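Long-range contact in DUF4785 domain-containing protein (Legionella pneumophila subsp. pneumophila, PDB 4KH9), which is of unknown function but binds calcium, with an N-terminal domain followed by two domains of the E-set clan: residues 62-76 / 122-136. Numbering follows the deposited sequence. Where two conformers were deposited one is given.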
ATOM      1  N   VAL A  62     -17.697  22.570   8.319  1.00 33.49           N
ATOM      2  CA  VAL A  62     -16.409  21.885   8.207  1.00 34.41           C
ATOM      3  C   VAL A  62     -15.430  22.769   7.425  1.00 36.61           C
ATOM      4  O   VAL A  62     -15.774  23.269   6.353  1.00 32.84           O
ATOM      5  CB  VAL A  62     -16.646  20.492   7.523  1.00 39.16           C
ATOM      6  CG1 VAL A  62     -15.360  19.890   6.976  1.00 39.29           C
ATOM      7  CG2 VAL A  62     -17.313  19.527   8.512  1.00 39.73           C
ATOM      8  N   ILE A  63     -14.193  22.900   7.925  1.00 33.98           N
ATOM      9  CA  ILE A  63     -13.178  23.696   7.259  1.00 34.03           C
ATOM     10  C   ILE A  63     -12.598  22.937   6.082  1.00 37.32           C
ATOM     11  O   ILE A  63     -12.102  21.824   6.251  1.00 37.00           O
ATOM     12  CB  ILE A  63     -12.058  24.138   8.247  1.00 37.50           C
ATOM     13  CG1 ILE A  63     -12.621  25.146   9.294  1.00 37.99           C
ATOM     14  CG2 ILE A  63     -10.810  24.713   7.486  1.00 35.54           C
ATOM     15  CD1 ILE A  63     -11.825  25.256  10.576  1.00 45.64           C
ATOM     16  N   ILE A  64     -12.647  23.567   4.889  1.00 31.80           N
ATOM     17  CA  ILE A  64     -11.994  23.096   3.678  1.00 31.33           C
ATOM     18  C   ILE A  64     -10.834  24.073   3.482  1.00 37.03           C
ATOM     19  O   ILE A  64     -11.090  25.246   3.212  1.00 35.95           O
ATOM     20  CB  ILE A  64     -12.951  22.990   2.458  1.00 34.55           C
ATOM     21  CG1 ILE A  64     -14.082  21.963   2.719  1.00 34.94           C
ATOM     22  CG2 ILE A  64     -12.156  22.664   1.170  1.00 33.95           C
ATOM     23  CD1 ILE A  64     -15.143  21.908   1.623  1.00 44.44           C
ATOM     24  N   SER A  65      -9.583  23.622   3.695  1.00 32.70           N
ATOM     25  CA  SER A  65      -8.417  24.498   3.613  1.00 32.98           C
ATOM     26  C   SER A  65      -7.643  24.251   2.321  1.00 35.13           C
ATOM     27  O   SER A  65      -7.327  23.115   1.980  1.00 34.44           O
ATOM     28  CB  SER A  65      -7.511  24.290   4.831  1.00 38.74           C
ATOM     29  OG  SER A  65      -7.029  22.958   4.881  1.00 42.95           O
ATOM     30  N   THR A  66      -7.426  25.321   1.562  1.00 30.89           N
ATOM     31  CA  THR A  66      -6.717  25.259   0.307  1.00 28.82           C
ATOM     32  C   THR A  66      -5.585  26.275   0.347  1.00 30.23           C
ATOM     33  O   THR A  66      -5.694  27.286   1.029  1.00 30.77           O
ATOM     34  CB  THR A  66      -7.689  25.470  -0.894  1.00 29.07           C
ATOM     35  OG1 THR A  66      -8.121  26.821  -0.912  1.00 29.91           O
ATOM     36  CG2 THR A  66      -8.897  24.504  -0.879  1.00 20.43           C
ATOM     37  N   LEU A  67      -4.517  26.017  -0.407  1.00 26.58           N
ATOM     38  CA  LEU A  67      -3.342  26.881  -0.481  1.00 27.58           C
ATOM     39  C   LEU A  67      -3.175  27.494  -1.883  1.00 33.12           C
ATOM     40  O   LEU A  67      -2.348  28.409  -2.080  1.00 34.39           O
ATOM     41  CB  LEU A  67      -2.080  26.081  -0.104  1.00 27.02           C
ATOM     42  CG  LEU A  67      -2.073  25.480   1.313  1.00 30.79           C
ATOM     43  CD1 LEU A  67      -0.854  24.593   1.518  1.00 28.61           C
ATOM     44  CD2 LEU A  67      -2.181  26.595   2.397  1.00 35.88           C
ATOM     45  N   ALA A  68      -3.950  27.001  -2.853  1.00 27.42           N
ATOM     46  CA  ALA A  68      -3.898  27.579  -4.194  1.00 26.35           C
ATOM     47  C   ALA A  68      -5.276  27.621  -4.798  1.00 30.83           C
ATOM     48  O   ALA A  68      -6.142  26.853  -4.380  1.00 30.31           O
ATOM     49  CB  ALA A  68      -2.949  26.795  -5.075  1.00 26.64           C
ATOM     50  N   PRO A  69      -5.521  28.467  -5.816  1.00 28.99           N
ATOM     51  CA  PRO A  69      -6.852  28.467  -6.427  1.00 29.36           C
ATOM     52  C   PRO A  69      -7.124  27.159  -7.181  1.00 29.89           C
ATOM     53  O   PRO A  69      -6.192  26.411  -7.548  1.00 26.03           O
ATOM     54  CB  PRO A  69      -6.803  29.669  -7.376  1.00 32.19           C
ATOM     55  CG  PRO A  69      -5.368  29.863  -7.704  1.00 37.14           C
ATOM     56  CD  PRO A  69      -4.622  29.452  -6.463  1.00 32.20           C
ATOM     57  N   GLY A  70      -8.403  26.890  -7.404  1.00 26.45           N
ATOM     58  CA  GLY A  70      -8.813  25.742  -8.203  1.00 25.32           C
ATOM     59  C   GLY A  70      -8.633  24.382  -7.580  1.00 25.90           C
ATOM     60  O   GLY A  70      -8.429  23.400  -8.304  1.00 26.46           O
ATOM     61  N   ALA A  71      -8.802  24.279  -6.243  1.00 23.10           N
ATOM     62  CA  ALA A  71      -8.750  22.992  -5.586  1.00 21.33           C
ATOM     63  C   ALA A  71      -9.960  22.156  -5.978  1.00 25.96           C
ATOM     64  O   ALA A  71     -11.021  22.708  -6.301  1.00 26.34           O
ATOM     65  CB  ALA A  71      -8.689  23.154  -4.072  1.00 22.50           C
ATOM     66  N   VAL A  72      -9.799  20.828  -5.966  1.00 23.66           N
ATOM     67  CA  VAL A  72     -10.891  19.917  -6.322  1.00 23.64           C
ATOM     68  C   VAL A  72     -11.409  19.249  -5.029  1.00 26.45           C
ATOM     69  O   VAL A  72     -10.621  18.768  -4.230  1.00 26.26           O
ATOM     70  CB  VAL A  72     -10.428  18.899  -7.380  1.00 26.99           C
ATOM     71  CG1 VAL A  72     -11.555  17.930  -7.735  1.00 27.56           C
ATOM     72  CG2 VAL A  72      -9.921  19.625  -8.661  1.00 26.24           C
ATOM     73  N   VAL A  73     -12.721  19.310  -4.805  1.00 26.36           N
ATOM     74  CA  VAL A  73     -13.370  18.807  -3.586  1.00 25.95           C
ATOM     75  C   VAL A  73     -14.388  17.706  -3.941  1.00 30.03           C
ATOM     76  O   VAL A  73     -15.186  17.868  -4.864  1.00 29.36           O
ATOM     77  CB  VAL A  73     -14.029  19.964  -2.791  1.00 30.59           C
ATOM     78  CG1 VAL A  73     -14.712  19.464  -1.509  1.00 30.11           C
ATOM     79  CG2 VAL A  73     -12.996  21.052  -2.455  1.00 30.52           C
ATOM     80  N   ARG A  74     -14.331  16.587  -3.182  1.00 27.51           N
ATOM     81  CA  ARG A  74     -15.244  15.462  -3.352  0.50 27.69           C
ATOM     82  C   ARG A  74     -15.884  15.094  -2.010  1.00 33.34           C
ATOM     83  O   ARG A  74     -15.185  14.908  -1.017  1.00 32.81           O
ATOM     84  CB  ARG A  74     -14.517  14.253  -3.969  0.50 26.92           C
ATOM     85  CG  ARG A  74     -15.439  13.058  -4.264  0.50 28.50           C
ATOM     86  CD  ARG A  74     -14.778  11.948  -5.046  0.50 45.56           C
ATOM     87  NE  ARG A  74     -13.608  11.370  -4.379  0.50 63.88           N
ATOM     88  CZ  ARG A  74     -12.346  11.577  -4.753  0.50 80.99           C
ATOM     89  NH1 ARG A  74     -12.071  12.381  -5.773  0.50 73.30           N
ATOM     90  NH2 ARG A  74     -11.349  10.994  -4.098  0.50 61.34           N
ATOM     91  N   ILE A  75     -17.213  14.981  -1.991  1.00 31.77           N
ATOM     92  CA  ILE A  75     -17.970  14.605  -0.795  1.00 31.75           C
ATOM     93  C   ILE A  75     -18.814  13.373  -1.141  1.00 34.80           C
ATOM     94  O   ILE A  75     -19.672  13.462  -2.019  1.00 35.14           O
ATOM     95  CB  ILE A  75     -18.839  15.795  -0.324  1.00 36.14           C
ATOM     96  CG1 ILE A  75     -17.987  17.060  -0.084  1.00 36.08           C
ATOM     97  CG2 ILE A  75     -19.739  15.418   0.889  1.00 37.17           C
ATOM     98  CD1 ILE A  75     -18.627  18.325  -0.742  1.00 47.63           C
ATOM     99  N   THR A  76     -18.547  12.231  -0.489  1.00 30.74           N
ATOM    100  CA  THR A  76     -19.280  10.976  -0.730  1.00 30.74           C
ATOM    101  C   THR A  76     -19.845  10.460   0.595  1.00 32.94           C
ATOM    102  O   THR A  76     -19.155  10.519   1.613  1.00 31.74           O
ATOM    103  CB  THR A  76     -18.406   9.901  -1.427  1.00 39.97           C
ATOM    104  OG1 THR A  76     -17.361   9.499  -0.553  1.00 47.92           O
ATOM    105  CG2 THR A  76     -17.794  10.391  -2.743  1.00 42.41           C
ATOM    106  N   GLN A 122     -23.899  12.217  -4.546  1.00 60.02           N
ATOM    107  CA  GLN A 122     -22.488  12.637  -4.486  1.00 56.66           C
ATOM    108  C   GLN A 122     -22.353  14.134  -4.827  1.00 53.98           C
ATOM    109  O   GLN A 122     -23.256  14.700  -5.453  1.00 54.60           O
ATOM    110  CB  GLN A 122     -21.658  11.787  -5.469  1.00 57.91           C
ATOM    111  CG  GLN A 122     -20.151  11.845  -5.254  1.00 82.27           C
ATOM    112  CD  GLN A 122     -19.403  11.051  -6.297  1.00110.68           C
ATOM    113  OE1 GLN A 122     -19.631   9.849  -6.494  1.00108.41           O
ATOM    114  NE2 GLN A 122     -18.456  11.696  -6.959  1.00104.52           N
ATOM    115  N   ALA A 123     -21.238  14.769  -4.400  1.00 44.61           N
ATOM    116  CA  ALA A 123     -20.912  16.155  -4.721  1.00 41.87           C
ATOM    117  C   ALA A 123     -19.423  16.289  -5.000  1.00 42.04           C
ATOM    118  O   ALA A 123     -18.598  15.959  -4.152  1.00 39.11           O
ATOM    119  CB  ALA A 123     -21.335  17.095  -3.607  1.00 42.27           C
HETATM  120  N   MSE A 124     -19.084  16.721  -6.222  1.00 39.42           N
HETATM  121  CA  MSE A 124     -17.700  16.953  -6.644  1.00 39.61           C
HETATM  122  C   MSE A 124     -17.624  18.276  -7.400  1.00 39.22           C
HETATM  123  O   MSE A 124     -18.490  18.563  -8.218  1.00 37.65           O
HETATM  124  CB  MSE A 124     -17.148  15.799  -7.494  1.00 43.39           C
HETATM  125  CG  MSE A 124     -15.646  15.964  -7.828  1.00 54.18           C
HETATM  126 SE   MSE A 124     -14.907  14.393  -8.703  0.75 67.22          SE
HETATM  127  CE  MSE A 124     -12.981  14.760  -8.693  1.00 63.07           C
ATOM    128  N   LEU A 125     -16.587  19.071  -7.134  1.00 31.95           N
ATOM    129  CA  LEU A 125     -16.439  20.343  -7.807  1.00 30.74           C
ATOM    130  C   LEU A 125     -15.017  20.823  -7.794  1.00 28.57           C
ATOM    131  O   LEU A 125     -14.232  20.507  -6.907  1.00 26.98           O
ATOM    132  CB  LEU A 125     -17.351  21.456  -7.180  1.00 30.86           C
ATOM    133  CG  LEU A 125     -16.873  22.125  -5.880  1.00 34.79           C
ATOM    134  CD1 LEU A 125     -17.370  23.559  -5.792  1.00 35.12           C
ATOM    135  CD2 LEU A 125     -17.253  21.298  -4.624  1.00 34.05           C
ATOM    136  N   GLN A 126     -14.718  21.661  -8.764  1.00 23.41           N
ATOM    137  CA  GLN A 126     -13.465  22.384  -8.748  1.00 22.79           C
ATOM    138  C   GLN A 126     -13.837  23.820  -8.410  1.00 25.91           C
ATOM    139  O   GLN A 126     -14.696  24.404  -9.074  1.00 24.64           O
ATOM    140  CB  GLN A 126     -12.692  22.246 -10.056  1.00 22.59           C
ATOM    141  CG  GLN A 126     -11.350  22.968  -9.966  1.00 21.23           C
ATOM    142  CD  GLN A 126     -10.470  22.745 -11.174  1.00 29.85           C
ATOM    143  OE1 GLN A 126     -10.928  22.715 -12.341  1.00 28.16           O
ATOM    144  NE2 GLN A 126      -9.185  22.660 -10.915  1.00 21.97           N
ATOM    145  N   ILE A 127     -13.204  24.374  -7.392  1.00 25.65           N
ATOM    146  CA  ILE A 127     -13.499  25.734  -6.937  1.00 27.05           C
ATOM    147  C   ILE A 127     -13.034  26.720  -8.008  1.00 32.26           C
ATOM    148  O   ILE A 127     -11.900  26.597  -8.496  1.00 30.59           O
ATOM    149  CB  ILE A 127     -12.876  26.049  -5.543  1.00 28.97           C
ATOM    150  CG1 ILE A 127     -13.323  25.011  -4.501  1.00 29.32           C
ATOM    151  CG2 ILE A 127     -13.256  27.479  -5.099  1.00 30.02           C
ATOM    152  CD1 ILE A 127     -12.565  25.095  -3.132  1.00 38.11           C
ATOM    153  N   LYS A 128     -13.924  27.687  -8.382  1.00 29.36           N
ATOM    154  CA  LYS A 128     -13.577  28.721  -9.372  1.00 30.14           C
ATOM    155  C   LYS A 128     -12.324  29.485  -8.918  1.00 35.75           C
ATOM    156  O   LYS A 128     -12.268  29.891  -7.745  1.00 33.09           O
ATOM    157  CB  LYS A 128     -14.730  29.704  -9.583  1.00 32.87           C
ATOM    158  CG  LYS A 128     -15.944  29.116 -10.235  1.00 41.01           C
ATOM    159  CD  LYS A 128     -17.005  30.191 -10.485  1.00 52.99           C
ATOM    160  CE  LYS A 128     -17.601  30.811  -9.240  1.00 46.68           C
ATOM    161  NZ  LYS A 128     -18.683  31.771  -9.611  1.00 67.43           N
ATOM    162  N   PRO A 129     -11.320  29.681  -9.822  1.00 36.09           N
ATOM    163  CA  PRO A 129     -10.086  30.383  -9.434  1.00 36.98           C
ATOM    164  C   PRO A 129     -10.329  31.798  -8.889  1.00 38.97           C
ATOM    165  O   PRO A 129      -9.518  32.267  -8.112  1.00 38.00           O
ATOM    166  CB  PRO A 129      -9.289  30.429 -10.764  1.00 39.59           C
ATOM    167  CG  PRO A 129      -9.721  29.182 -11.484  1.00 43.11           C
ATOM    168  CD  PRO A 129     -11.221  29.211 -11.224  1.00 38.67           C
ATOM    169  N   GLU A 130     -11.455  32.432  -9.241  1.00 36.87           N
ATOM    170  CA  GLU A 130     -11.816  33.785  -8.811  1.00 37.26           C
ATOM    171  C   GLU A 130     -12.177  33.824  -7.332  1.00 39.42           C
ATOM    172  O   GLU A 130     -12.079  34.892  -6.730  1.00 40.05           O
ATOM    173  CB  GLU A 130     -12.971  34.361  -9.661  1.00 40.04           C
ATOM    174  CG  GLU A 130     -14.344  33.762  -9.390  1.00 50.88           C
ATOM    175  CD  GLU A 130     -15.399  34.111 -10.420  1.00 74.46           C
ATOM    176  OE1 GLU A 130     -15.119  33.964 -11.631  1.00 73.80           O
ATOM    177  OE2 GLU A 130     -16.535  34.448 -10.014  1.00 74.34           O
ATOM    178  N   LEU A 131     -12.594  32.685  -6.743  1.00 32.56           N
ATOM    179  CA  LEU A 131     -12.862  32.629  -5.306  1.00 30.79           C
ATOM    180  C   LEU A 131     -11.544  32.488  -4.515  1.00 34.76           C
ATOM    181  O   LEU A 131     -11.575  32.492  -3.293  1.00 34.47           O
ATOM    182  CB  LEU A 131     -13.837  31.492  -4.962  1.00 30.59           C
ATOM    183  CG  LEU A 131     -15.235  31.595  -5.614  1.00 35.57           C
ATOM    184  CD1 LEU A 131     -16.066  30.384  -5.265  1.00 34.69           C
ATOM    185  CD2 LEU A 131     -15.958  32.920  -5.213  1.00 37.87           C
ATOM    186  N   GLY A 132     -10.414  32.362  -5.217  1.00 32.46           N
ATOM    187  CA  GLY A 132      -9.085  32.246  -4.624  1.00 32.46           C
ATOM    188  C   GLY A 132      -8.853  31.031  -3.738  1.00 37.06           C
ATOM    189  O   GLY A 132      -9.287  29.919  -4.059  1.00 36.20           O
ATOM    190  N   TYR A 133      -8.152  31.233  -2.608  1.00 33.71           N
ATOM    191  CA  TYR A 133      -7.829  30.129  -1.708  1.00 32.43           C
ATOM    192  C   TYR A 133      -7.858  30.561  -0.267  1.00 34.94           C
ATOM    193  O   TYR A 133      -7.916  31.747   0.024  1.00 35.77           O
ATOM    194  CB  TYR A 133      -6.450  29.530  -2.048  1.00 34.12           C
ATOM    195  CG  TYR A 133      -5.315  30.517  -1.940  1.00 39.52           C
ATOM    196  CD1 TYR A 133      -4.959  31.324  -3.020  1.00 42.48           C
ATOM    197  CD2 TYR A 133      -4.564  30.620  -0.770  1.00 40.89           C
ATOM    198  CE1 TYR A 133      -3.912  32.240  -2.921  1.00 44.12           C
ATOM    199  CE2 TYR A 133      -3.526  31.536  -0.658  1.00 41.73           C
ATOM    200  CZ  TYR A 133      -3.188  32.329  -1.743  1.00 49.12           C
ATOM    201  OH  TYR A 133      -2.134  33.200  -1.639  1.00 54.15           O
ATOM    202  N   GLY A 134      -7.800  29.581   0.619  1.00 30.12           N
ATOM    203  CA  GLY A 134      -7.783  29.813   2.052  1.00 30.64           C
ATOM    204  C   GLY A 134      -8.745  28.914   2.780  1.00 33.99           C
ATOM    205  O   GLY A 134      -8.864  27.729   2.453  1.00 33.22           O
ATOM    206  N   LYS A 135      -9.447  29.479   3.761  1.00 31.50           N
ATOM    207  CA  LYS A 135     -10.358  28.708   4.587  1.00 32.34           C
ATOM    208  C   LYS A 135     -11.790  28.850   4.072  1.00 37.99           C
ATOM    209  O   LYS A 135     -12.395  29.924   4.127  1.00 38.87           O
ATOM    210  CB  LYS A 135     -10.228  29.119   6.065  1.00 35.71           C
ATOM    211  CG  LYS A 135     -11.259  28.512   7.002  1.00 42.69           C
ATOM    212  CD  LYS A 135     -11.137  29.147   8.386  1.00 61.81           C
ATOM    213  CE  LYS A 135     -12.449  29.138   9.138  1.00 77.59           C
ATOM    214  NZ  LYS A 135     -12.314  29.687  10.516  1.00 88.39           N
ATOM    215  N   PHE A 136     -12.294  27.747   3.515  1.00 32.42           N
ATOM    216  CA  PHE A 136     -13.662  27.601   3.055  1.00 30.46           C
ATOM    217  C   PHE A 136     -14.381  26.824   4.147  1.00 33.69           C
ATOM    218  O   PHE A 136     -13.743  26.049   4.862  1.00 32.75           O
ATOM    219  CB  PHE A 136     -13.748  26.906   1.689  1.00 30.76           C
ATOM    220  CG  PHE A 136     -13.206  27.637   0.487  1.00 29.06           C
ATOM    221  CD1 PHE A 136     -11.837  27.706   0.256  1.00 29.05           C
ATOM    222  CD2 PHE A 136     -14.064  28.205  -0.447  1.00 28.91           C
ATOM    223  CE1 PHE A 136     -11.333  28.367  -0.872  1.00 29.57           C
ATOM    224  CE2 PHE A 136     -13.562  28.859  -1.578  1.00 31.72           C
ATOM    225  CZ  PHE A 136     -12.198  28.921  -1.798  1.00 28.22           C
TER
HETATM  226  O   HOH W   1      -8.843  26.839  -3.908  1.00 28.76           O
HETATM  227  O   HOH W   2     -10.186  28.903  -6.368  1.00 30.72           O
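Y133, F136 and T66 meet where the turns 66-71 and 127-134 face each other, between two antiparallel strand pairings. The Y133 ring lays one face over the carbonyl of L67, offset toward its rim, with L67 O 3.4 Å from CD2; P69 CD reaches CD1 of the same ring obliquely. A chi1 of 60°, which sets CG between the residue's own backbone N and carbonyl carbon, carries the ring over the L67 carbonyl. Y133 CB lies 3.4 Å from T66 OG1. T66 is gripped through both backbone and side chain: its N donates to G134 O (2.9 Å), while OG1 accepts from G134 N (3.2 Å, 162° at the hydrogen) and also bonds a water that lies within hydrogen-bonding distance of A68 O and G132 O. A second water accepts a hydrogen bond from G70 N (2.9 Å) and lies within bonding distance of K128 O and G132 O. F136 presents its ring edge to I64 O, and I127 CD1 sits 4.0 Å above the ring, over its centre.

Paired backbone bonds join I64 to F136 on one side of the turns, and V73 to L125 and I75 to A123 on the other. The two strand pairs belong to different four-stranded sheets of the N-terminal domain, and I127, touching both F136 and V73 CG2, carries apolar contact between them, as in a β-sandwich. On the opposite face of the 72-76/123-126 pair, extended Q126 carries NE2 to G70 O (2.8 Å), and the methyl CE of selenomethionine M124 packs on V72 CG1. The polar groups of the two turns are thus tied by the T66 hydroxyl, the Q126 amide and two bridging waters.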